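Local structure of MarR-family transcriptional regulator (Bordetella bronchiseptica, 6PCO) at residues I74-L79 and R146-E151; F84-A89 and E117-R122; D100-T105 and A110-V115; H129-A132 and V137-T140. The protein acts as a MarR-family transcriptional regulator of biofilm formation, called BpsR, whose binding to DNA is regulated by 6-hydroxynicotinic acid. One frame throughout, in Å; residues are numbered along the deposited sequence.

Contact 1 (I74-L79 and R146-E151)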
# COMPACT_ATOMS: atom_id res chain seq x y z
N ILE A 74 -15.14 1.64 -9.32
CA ILE A 74 -16.02 0.67 -8.65
C ILE A 74 -17.40 1.31 -8.42
O ILE A 74 -17.48 2.40 -7.87
CB ILE A 74 -15.41 0.12 -7.34
CG1 ILE A 74 -16.05 -1.21 -6.95
CG2 ILE A 74 -15.45 1.13 -6.19
CD1 ILE A 74 -15.52 -2.39 -7.74
N PRO A 75 -18.51 0.67 -8.87
CA PRO A 75 -19.87 1.20 -8.67
C PRO A 75 -20.28 1.38 -7.20
O PRO A 75 -20.65 2.48 -6.78
CB PRO A 75 -20.79 0.14 -9.30
CG PRO A 75 -19.91 -0.65 -10.24
CD PRO A 75 -18.51 -0.57 -9.66
N ASP A 76 -20.19 0.28 -6.43
CA ASP A 76 -20.44 0.27 -4.99
C ASP A 76 -19.34 1.06 -4.28
O ASP A 76 -18.21 0.58 -4.12
CB ASP A 76 -20.51 -1.15 -4.42
CG ASP A 76 -20.80 -1.18 -2.93
OD1 ASP A 76 -20.59 -0.15 -2.26
OD2 ASP A 76 -21.26 -2.22 -2.45
N SER A 77 -19.69 2.27 -3.83
CA SER A 77 -18.73 3.23 -3.30
C SER A 77 -18.36 2.89 -1.84
O SER A 77 -17.36 3.41 -1.34
CB SER A 77 -19.26 4.63 -3.46
OG SER A 77 -19.65 4.87 -4.81
N LYS A 78 -19.14 2.03 -1.17
CA LYS A 78 -18.88 1.60 0.22
C LYS A 78 -17.70 0.61 0.26
O LYS A 78 -17.01 0.51 1.29
CB LYS A 78 -20.12 0.93 0.83
CG LYS A 78 -21.19 1.88 1.35
CD LYS A 78 -22.50 1.19 1.66
CE LYS A 78 -23.31 1.86 2.75
NZ LYS A 78 -24.58 1.14 3.02
N LEU A 79 -17.48 -0.07 -0.87
CA LEU A 79 -16.56 -1.19 -0.99
C LEU A 79 -15.13 -0.69 -1.20
O LEU A 79 -14.88 0.05 -2.12
CB LEU A 79 -17.02 -2.04 -2.18
CG LEU A 79 -16.50 -3.47 -2.22
CD1 LEU A 79 -17.12 -4.31 -1.10
CD2 LEU A 79 -16.76 -4.10 -3.58
N ARG A 146 -21.64 -13.36 -2.60
CA ARG A 146 -21.28 -14.01 -3.85
C ARG A 146 -21.81 -13.19 -5.03
O ARG A 146 -21.13 -12.98 -6.02
CB ARG A 146 -21.80 -15.44 -3.84
CG ARG A 146 -21.31 -16.34 -4.96
CD ARG A 146 -21.75 -17.78 -4.70
NE ARG A 146 -21.02 -18.41 -3.59
CZ ARG A 146 -21.48 -18.57 -2.34
NH1 ARG A 146 -22.76 -18.36 -2.06
NH2 ARG A 146 -20.64 -18.93 -1.38
N ALA A 147 -23.03 -12.66 -4.90
CA ALA A 147 -23.61 -11.88 -6.01
C ALA A 147 -22.74 -10.64 -6.28
O ALA A 147 -22.33 -10.39 -7.41
CB ALA A 147 -25.04 -11.52 -5.68
N LEU A 148 -22.40 -9.92 -5.21
CA LEU A 148 -21.65 -8.68 -5.29
C LEU A 148 -20.27 -8.92 -5.92
O LEU A 148 -19.85 -8.16 -6.79
CB LEU A 148 -21.56 -8.08 -3.89
CG LEU A 148 -20.72 -6.81 -3.75
CD1 LEU A 148 -21.29 -5.65 -4.56
CD2 LEU A 148 -20.58 -6.42 -2.29
N VAL A 149 -19.56 -9.98 -5.51
CA VAL A 149 -18.29 -10.38 -6.14
C VAL A 149 -18.48 -10.51 -7.65
O VAL A 149 -17.69 -9.99 -8.41
CB VAL A 149 -17.77 -11.70 -5.55
CG1 VAL A 149 -16.66 -12.33 -6.40
CG2 VAL A 149 -17.30 -11.53 -4.12
N GLU A 150 -19.51 -11.26 -8.07
CA GLU A 150 -19.82 -11.51 -9.47
C GLU A 150 -20.18 -10.19 -10.19
O GLU A 150 -19.65 -9.94 -11.26
CB GLU A 150 -20.92 -12.57 -9.59
CG GLU A 150 -20.45 -13.99 -9.24
CD GLU A 150 -19.14 -14.48 -9.87
OE1 GLU A 150 -19.02 -14.44 -11.12
OE2 GLU A 150 -18.23 -14.90 -9.11
N GLU A 151 -21.02 -9.34 -9.57
CA GLU A 151 -21.34 -8.01 -10.09
C GLU A 151 -20.09 -7.14 -10.34
O GLU A 151 -20.07 -6.33 -11.29
CB GLU A 151 -22.24 -7.23 -9.12
CG GLU A 151 -23.66 -7.74 -9.05
CD GLU A 151 -24.32 -7.90 -10.40
OE1 GLU A 151 -24.26 -6.93 -11.19
OE2 GLU A 151 -24.86 -9.01 -10.67
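This is a small, partly buried side-chain contact between the loop that follows helix 55-73 and one face of helix 143-164, carried on the helix side by Leu148. The backbones stay well apart, with 9.0 Å between CA of Asp76 and CA of Leu148, and no hydrogen bond crosses the gap. Leu148 bridges it with its two methyls, one for each loop partner. CD1 lies 4.0 Å from OD2 of Asp76, the two side chains crossing at about a right angle, while CD2 comes to 4.2 Å from CD1 of Leu79. CG of Leu148 stands anti to the backbone N (chi1 176°), which sends the fork out from the helix toward the loop.

On the loop, Asp76 does several jobs at once. Its OD1 takes the N-H of Lys78, which approaches almost in line with the C-O bond, with the Lys78 N at 2.8 Å; this makes an Asx turn within the type I turn that runs from Asp76 to Leu79. Its OD2 forms a salt bridge with Arg122, just past the end of helix 109-121. Leu79 turns inward, also packing on Phe84, Leu87 and Met152, and Leu148 touches Leu124 as well.

The chemistry is therefore mixed. Leu148 makes only van der Waals contact with a carboxylate whose polar bonds go elsewhere, and its methyl covers part of one side of that carboxylate, which may modestly limit water there.

Contact 2 (F84-A89 and E117-R122)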
# COMPACT_ATOMS: atom_id res chain seq x y z
N PHE A 84 -12.79 -5.83 -1.26
CA PHE A 84 -13.12 -6.55 -2.48
C PHE A 84 -12.26 -7.83 -2.55
O PHE A 84 -12.76 -8.94 -2.73
CB PHE A 84 -12.96 -5.65 -3.71
CG PHE A 84 -13.07 -6.38 -5.02
CD1 PHE A 84 -14.29 -6.88 -5.45
CD2 PHE A 84 -11.95 -6.63 -5.79
CE1 PHE A 84 -14.39 -7.58 -6.64
CE2 PHE A 84 -12.05 -7.33 -6.98
CZ PHE A 84 -13.27 -7.81 -7.40
N VAL A 85 -10.96 -7.64 -2.37
CA VAL A 85 -10.00 -8.73 -2.39
C VAL A 85 -10.39 -9.81 -1.38
O VAL A 85 -10.37 -11.00 -1.71
CB VAL A 85 -8.58 -8.18 -2.16
CG1 VAL A 85 -7.61 -9.26 -1.74
CG2 VAL A 85 -8.09 -7.47 -3.41
N VAL A 86 -10.71 -9.43 -0.14
CA VAL A 86 -11.10 -10.41 0.85
C VAL A 86 -12.28 -11.22 0.29
O VAL A 86 -12.30 -12.42 0.42
CB VAL A 86 -11.47 -9.79 2.20
CG1 VAL A 86 -12.15 -10.80 3.10
CG2 VAL A 86 -10.27 -9.21 2.90
N LEU A 87 -13.24 -10.53 -0.32
CA LEU A 87 -14.44 -11.18 -0.85
C LEU A 87 -14.04 -12.19 -1.94
O LEU A 87 -14.54 -13.30 -1.92
CB LEU A 87 -15.42 -10.13 -1.37
CG LEU A 87 -16.19 -9.36 -0.30
CD1 LEU A 87 -16.78 -8.10 -0.88
CD2 LEU A 87 -17.29 -10.20 0.33
N CYS A 88 -13.14 -11.79 -2.84
CA CYS A 88 -12.60 -12.67 -3.90
C CYS A 88 -11.91 -13.88 -3.27
O CYS A 88 -12.07 -15.00 -3.74
CB CYS A 88 -11.65 -11.94 -4.83
SG CYS A 88 -12.52 -10.80 -5.93
N ALA A 89 -11.19 -13.68 -2.16
CA ALA A 89 -10.53 -14.82 -1.53
C ALA A 89 -11.58 -15.82 -1.01
O ALA A 89 -11.34 -17.01 -1.08
CB ALA A 89 -9.58 -14.36 -0.44
N GLU A 117 -15.19 -7.21 9.82
CA GLU A 117 -16.15 -6.54 10.69
C GLU A 117 -17.09 -5.69 9.82
O GLU A 117 -18.32 -5.79 9.94
CB GLU A 117 -15.42 -5.74 11.78
CG GLU A 117 -15.01 -6.57 13.00
CD GLU A 117 -13.88 -6.00 13.85
OE1 GLU A 117 -13.76 -4.75 13.93
OE2 GLU A 117 -13.10 -6.79 14.43
N ARG A 118 -16.52 -4.91 8.89
CA ARG A 118 -17.32 -4.10 7.95
C ARG A 118 -18.23 -5.00 7.09
O ARG A 118 -19.42 -4.74 7.00
CB ARG A 118 -16.40 -3.20 7.10
CG ARG A 118 -15.76 -2.05 7.87
CD ARG A 118 -14.90 -1.17 7.00
NE ARG A 118 -14.24 -0.07 7.69
CZ ARG A 118 -13.58 0.92 7.08
NH1 ARG A 118 -13.43 0.91 5.77
NH2 ARG A 118 -13.11 1.94 7.78
N LEU A 119 -17.68 -6.06 6.49
CA LEU A 119 -18.48 -6.96 5.62
C LEU A 119 -19.54 -7.71 6.46
O LEU A 119 -20.66 -7.89 5.98
CB LEU A 119 -17.55 -7.92 4.86
CG LEU A 119 -16.57 -7.26 3.88
CD1 LEU A 119 -15.63 -8.29 3.27
CD2 LEU A 119 -17.27 -6.50 2.75
N LYS A 120 -19.22 -8.11 7.69
CA LYS A 120 -20.24 -8.69 8.61
C LYS A 120 -21.45 -7.74 8.72
O LYS A 120 -22.60 -8.16 8.65
CB LYS A 120 -19.66 -9.01 9.99
N ALA A 121 -21.19 -6.43 8.83
CA ALA A 121 -22.26 -5.43 9.03
C ALA A 121 -23.20 -5.39 7.82
O ALA A 121 -24.41 -5.41 7.96
CB ALA A 121 -21.65 -4.08 9.33
N ARG A 122 -22.65 -5.38 6.61
CA ARG A 122 -23.46 -5.33 5.40
C ARG A 122 -24.01 -6.73 5.05
O ARG A 122 -24.56 -6.90 3.98
CB ARG A 122 -22.64 -4.75 4.25
CG ARG A 122 -22.16 -3.32 4.46
CD ARG A 122 -21.36 -2.76 3.29
NE ARG A 122 -22.15 -2.76 2.07
CZ ARG A 122 -21.67 -2.69 0.83
NH1 ARG A 122 -20.40 -2.36 0.62
NH2 ARG A 122 -22.46 -2.94 -0.18
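Leu119, on helix 109-121, is the side chain to follow into helix 81-93. Its CB already points at the facing helix, and CG sits anti to the carbonyl carbon (chi1 -63°), so that the branched end meets Leu87 tip to tip. At the fork the two methyls divide the work. CD1 has the larger share: it lies 3.8 Å from CG of Leu87 and 3.9 Å from CD2 of Leu87, and its other neighbour, CG1 of Val86, is 4.3 Å away. CD2 takes the remaining branch, 4.0 Å from CD1 of Leu87.

The interface is wholly apolar and all three residues are buried. With 8.7 Å between the CA atoms of Leu87 and Leu119, the helices are spaced for two leucine side chains meeting end on.

Other elements close round this pair. Leu87 is backed by Val149 of helix 143-164, Val86 touches Val101 of helix 98-105, and Leu119 reaches Leu125 of strand 125-129. Away from this interface, Val85 contacts the bound 1,4-butanediol and Arg60 of the second subunit. Helix 81-93 thus lies among helices 98-105 and 109-121, which probably bind DNA, helix 143-164 and the second subunit.

Contact 3 (D100-T105 and A110-V115)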
# COMPACT_ATOMS: atom_id res chain seq x y z
N ASP A 100 -6.25 -17.80 7.36
CA ASP A 100 -6.49 -18.28 6.00
C ASP A 100 -6.60 -17.09 5.04
O ASP A 100 -6.01 -17.10 3.93
CB ASP A 100 -7.76 -19.13 5.86
CG ASP A 100 -7.66 -20.54 6.41
OD1 ASP A 100 -6.57 -21.14 6.30
OD2 ASP A 100 -8.67 -21.04 6.96
N VAL A 101 -7.36 -16.07 5.46
CA VAL A 101 -7.57 -14.87 4.64
C VAL A 101 -6.27 -14.06 4.56
O VAL A 101 -5.92 -13.55 3.50
CB VAL A 101 -8.74 -14.01 5.13
CG1 VAL A 101 -8.86 -12.75 4.30
CG2 VAL A 101 -10.05 -14.79 5.11
N VAL A 102 -5.55 -13.96 5.67
CA VAL A 102 -4.25 -13.28 5.67
C VAL A 102 -3.30 -14.00 4.69
O VAL A 102 -2.61 -13.35 3.93
CB VAL A 102 -3.67 -13.16 7.09
CG1 VAL A 102 -2.24 -12.63 7.07
CG2 VAL A 102 -4.53 -12.27 7.99
N LYS A 103 -3.32 -15.33 4.67
CA LYS A 103 -2.45 -16.12 3.79
C LYS A 103 -2.92 -15.98 2.34
O LYS A 103 -2.15 -15.65 1.45
CB LYS A 103 -2.41 -17.59 4.21
N ALA A 104 -4.21 -16.22 2.12
CA ALA A 104 -4.74 -16.17 0.78
C ALA A 104 -4.48 -14.80 0.15
O ALA A 104 -4.32 -14.74 -1.05
CB ALA A 104 -6.21 -16.48 0.80
N THR A 105 -4.46 -13.72 0.94
CA THR A 105 -4.48 -12.35 0.40
C THR A 105 -3.15 -11.60 0.63
O THR A 105 -2.86 -10.66 -0.10
CB THR A 105 -5.64 -11.54 1.00
OG1 THR A 105 -5.49 -11.39 2.41
CG2 THR A 105 -6.98 -12.17 0.73
N ALA A 110 -4.64 -6.92 10.91
CA ALA A 110 -5.42 -5.76 11.40
C ALA A 110 -6.39 -5.30 10.30
O ALA A 110 -7.59 -5.11 10.55
CB ALA A 110 -4.50 -4.65 11.88
N THR A 111 -5.87 -5.13 9.08
CA THR A 111 -6.70 -4.78 7.94
C THR A 111 -7.79 -5.85 7.74
O THR A 111 -8.97 -5.51 7.48
CB THR A 111 -5.85 -4.56 6.68
OG1 THR A 111 -4.79 -3.65 6.96
CG2 THR A 111 -6.67 -4.05 5.50
N VAL A 112 -7.43 -7.14 7.86
CA VAL A 112 -8.41 -8.23 7.63
C VAL A 112 -9.55 -8.14 8.66
O VAL A 112 -10.69 -8.16 8.27
CB VAL A 112 -7.77 -9.64 7.61
CG1 VAL A 112 -8.81 -10.74 7.59
CG2 VAL A 112 -6.82 -9.82 6.44
N ARG A 113 -9.25 -8.05 9.96
CA ARG A 113 -10.32 -8.07 10.98
C ARG A 113 -11.27 -6.89 10.72
O ARG A 113 -12.49 -6.97 10.91
CB ARG A 113 -9.77 -8.04 12.41
CG ARG A 113 -9.06 -6.74 12.77
CD ARG A 113 -8.44 -6.68 14.15
NE ARG A 113 -7.76 -5.40 14.32
CZ ARG A 113 -8.38 -4.22 14.32
NH1 ARG A 113 -9.72 -4.14 14.25
NH2 ARG A 113 -7.66 -3.11 14.34
N GLY A 114 -10.68 -5.78 10.26
CA GLY A 114 -11.43 -4.59 9.99
C GLY A 114 -12.37 -4.81 8.82
O GLY A 114 -13.55 -4.50 8.90
N VAL A 115 -11.82 -5.37 7.73
CA VAL A 115 -12.63 -5.78 6.58
C VAL A 115 -13.76 -6.72 7.03
O VAL A 115 -14.92 -6.51 6.70
CB VAL A 115 -11.79 -6.46 5.50
CG1 VAL A 115 -12.69 -7.18 4.51
CG2 VAL A 115 -10.86 -5.47 4.80
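No flat group takes part where Val101 and Val102 meet Val112; on helix 109-121 the guanidinium of Arg113, which plays no part in the contact, has Ala110 O of its own helix over one face, 3.8 Å from the plane and near the group's margin. The contact itself is a cluster of three valines, with Val112 as the shared partner. Its CG1, anti to the backbone N (chi1 171°), lies 3.9 Å from CG1 of Val101. The other branch, CG2, rests 3.7 Å from CG2 of Val102 and also comes within 4.2 Å of CG1 of Val101. CG1 thus faces Val101, while CG2 sits mainly against Val102 and brushes Val101, and both meetings are oblique rather than end on. Short branched side chains let the backbones come close, with the CA atoms of Val102 and Val112 6.8 Å apart.

Helices 98-105 and 109-121 form the helix-turn-helix of the winged-helix domain, the second being, as in other MarR proteins, probably the recognition helix. Ile107 of the intervening turn also packs on Val112. Beneath the pair runs helix 81-93, whose Val86 touches Val115, while the carbonyl of Thr105 accepts a hydrogen bond from His57 of the second subunit.

Contact 4 (H129-A132 and V137-T140)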
# COMPACT_ATOMS: atom_id res chain seq x y z
N HIS A 129 -18.64 -21.33 13.51
CA HIS A 129 -17.63 -21.97 14.34
C HIS A 129 -16.97 -23.05 13.48
O HIS A 129 -17.63 -23.62 12.62
CB HIS A 129 -18.25 -22.47 15.65
CG HIS A 129 -18.87 -21.39 16.48
ND1 HIS A 129 -20.23 -21.12 16.46
CD2 HIS A 129 -18.32 -20.49 17.33
CE1 HIS A 129 -20.49 -20.11 17.27
NE2 HIS A 129 -19.34 -19.71 17.82
N ASP A 130 -15.66 -23.26 13.67
CA ASP A 130 -14.92 -24.30 12.91
C ASP A 130 -15.46 -25.66 13.36
O ASP A 130 -15.55 -25.92 14.56
CB ASP A 130 -13.40 -24.16 13.10
CG ASP A 130 -12.52 -24.98 12.15
OD1 ASP A 130 -12.86 -26.16 11.86
OD2 ASP A 130 -11.48 -24.44 11.72
N PRO A 131 -15.87 -26.56 12.44
CA PRO A 131 -16.30 -27.90 12.83
C PRO A 131 -15.21 -28.69 13.57
O PRO A 131 -15.54 -29.51 14.43
CB PRO A 131 -16.65 -28.60 11.50
CG PRO A 131 -15.95 -27.76 10.44
CD PRO A 131 -15.97 -26.35 10.98
N ALA A 132 -13.94 -28.44 13.24
CA ALA A 132 -12.80 -29.02 13.96
C ALA A 132 -12.74 -28.45 15.39
O ALA A 132 -12.85 -29.21 16.36
CB ALA A 132 -11.52 -28.78 13.19
N VAL A 137 -12.97 -19.76 14.69
CA VAL A 137 -14.07 -19.10 13.96
C VAL A 137 -13.81 -19.14 12.45
O VAL A 137 -12.67 -19.13 12.02
CB VAL A 137 -14.26 -17.65 14.47
CG1 VAL A 137 -13.16 -16.72 13.98
CG2 VAL A 137 -15.63 -17.12 14.10
N LEU A 138 -14.88 -19.19 11.66
CA LEU A 138 -14.79 -19.24 10.19
C LEU A 138 -15.67 -18.15 9.56
O LEU A 138 -16.77 -17.83 10.06
CB LEU A 138 -15.21 -20.62 9.69
CG LEU A 138 -14.19 -21.75 9.91
CD1 LEU A 138 -14.69 -23.05 9.28
CD2 LEU A 138 -12.84 -21.39 9.33
N VAL A 139 -15.17 -17.58 8.46
CA VAL A 139 -15.92 -16.64 7.65
C VAL A 139 -16.22 -17.33 6.32
O VAL A 139 -15.43 -18.14 5.84
CB VAL A 139 -15.20 -15.30 7.43
CG1 VAL A 139 -14.88 -14.62 8.74
CG2 VAL A 139 -13.94 -15.43 6.61
N THR A 140 -17.39 -17.01 5.78
CA THR A 140 -17.93 -17.67 4.62
C THR A 140 -18.79 -16.64 3.89
O THR A 140 -19.45 -15.85 4.53
CB THR A 140 -18.69 -18.91 5.07
OG1 THR A 140 -19.11 -19.60 3.90
CG2 THR A 140 -19.90 -18.58 5.91
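The wing of the winged helix-turn-helix is a two-stranded antiparallel hairpin, and here Asp130 and Pro131, just past its first strand, lie against Leu138 of its second. Leu138 does most of the touching. Its CD1 sits 3.8 Å from CA of Asp130 and 3.9 Å from CD of Pro131, lying where the chain leaves the strand. The second methyl, CD2, comes alongside the carboxylate, 4.1 Å from OD2 of Asp130. The leucine crosses the aspartate obliquely and the proline ring at about a right angle.

Near the loop end of the hairpin, His129 pairs with Val137, an antiparallel non-hydrogen-bonded pair with CA atoms 4.6 Å apart, whose side chains diverge. Backbone hydrogen bonds flank it, joining Asp130 with Lys136 and Leu138 with Ser128. In MarR proteins the wing commonly approaches DNA, and the surface position of this hairpin is consistent with that.

Beyond the His129-Val137 pair Asp130 shapes the loop. With CG anti to the backbone N (chi1 -168°), the carboxylate leans toward the residues that follow, and OD1 accepts from the N of Ala132 at 2.9 Å in an Asx turn. That donor arrives from the anti side, tilted 27° off the carboxylate plane, leaving OD2 as the oxygen beside Leu138. Farther along the second strand, Val139 bonds through its backbone to Cys96, ahead of helix 98-105.

Contacts 2 and 3 are the buried ones, both wholly aliphatic across their interfaces and both using helix 109-121. They meet where Ala89 packs on Thr105. Leucines span the wider gap in contact 2, whereas valines suit the closer helices of contact 3. Contact 1 is partly buried and joins contact 2 through both a salt bridge, Asp76 to Arg122, and leucine packing, Leu79 on Leu87, so polar and apolar chemistry run side by side there. Contact 4 lies at the surface, where backbone pairing and a turn-forming aspartate matter more; it touches contact 3 through Val139 on Val101. Contacts 1 and 4 each include an Asx turn.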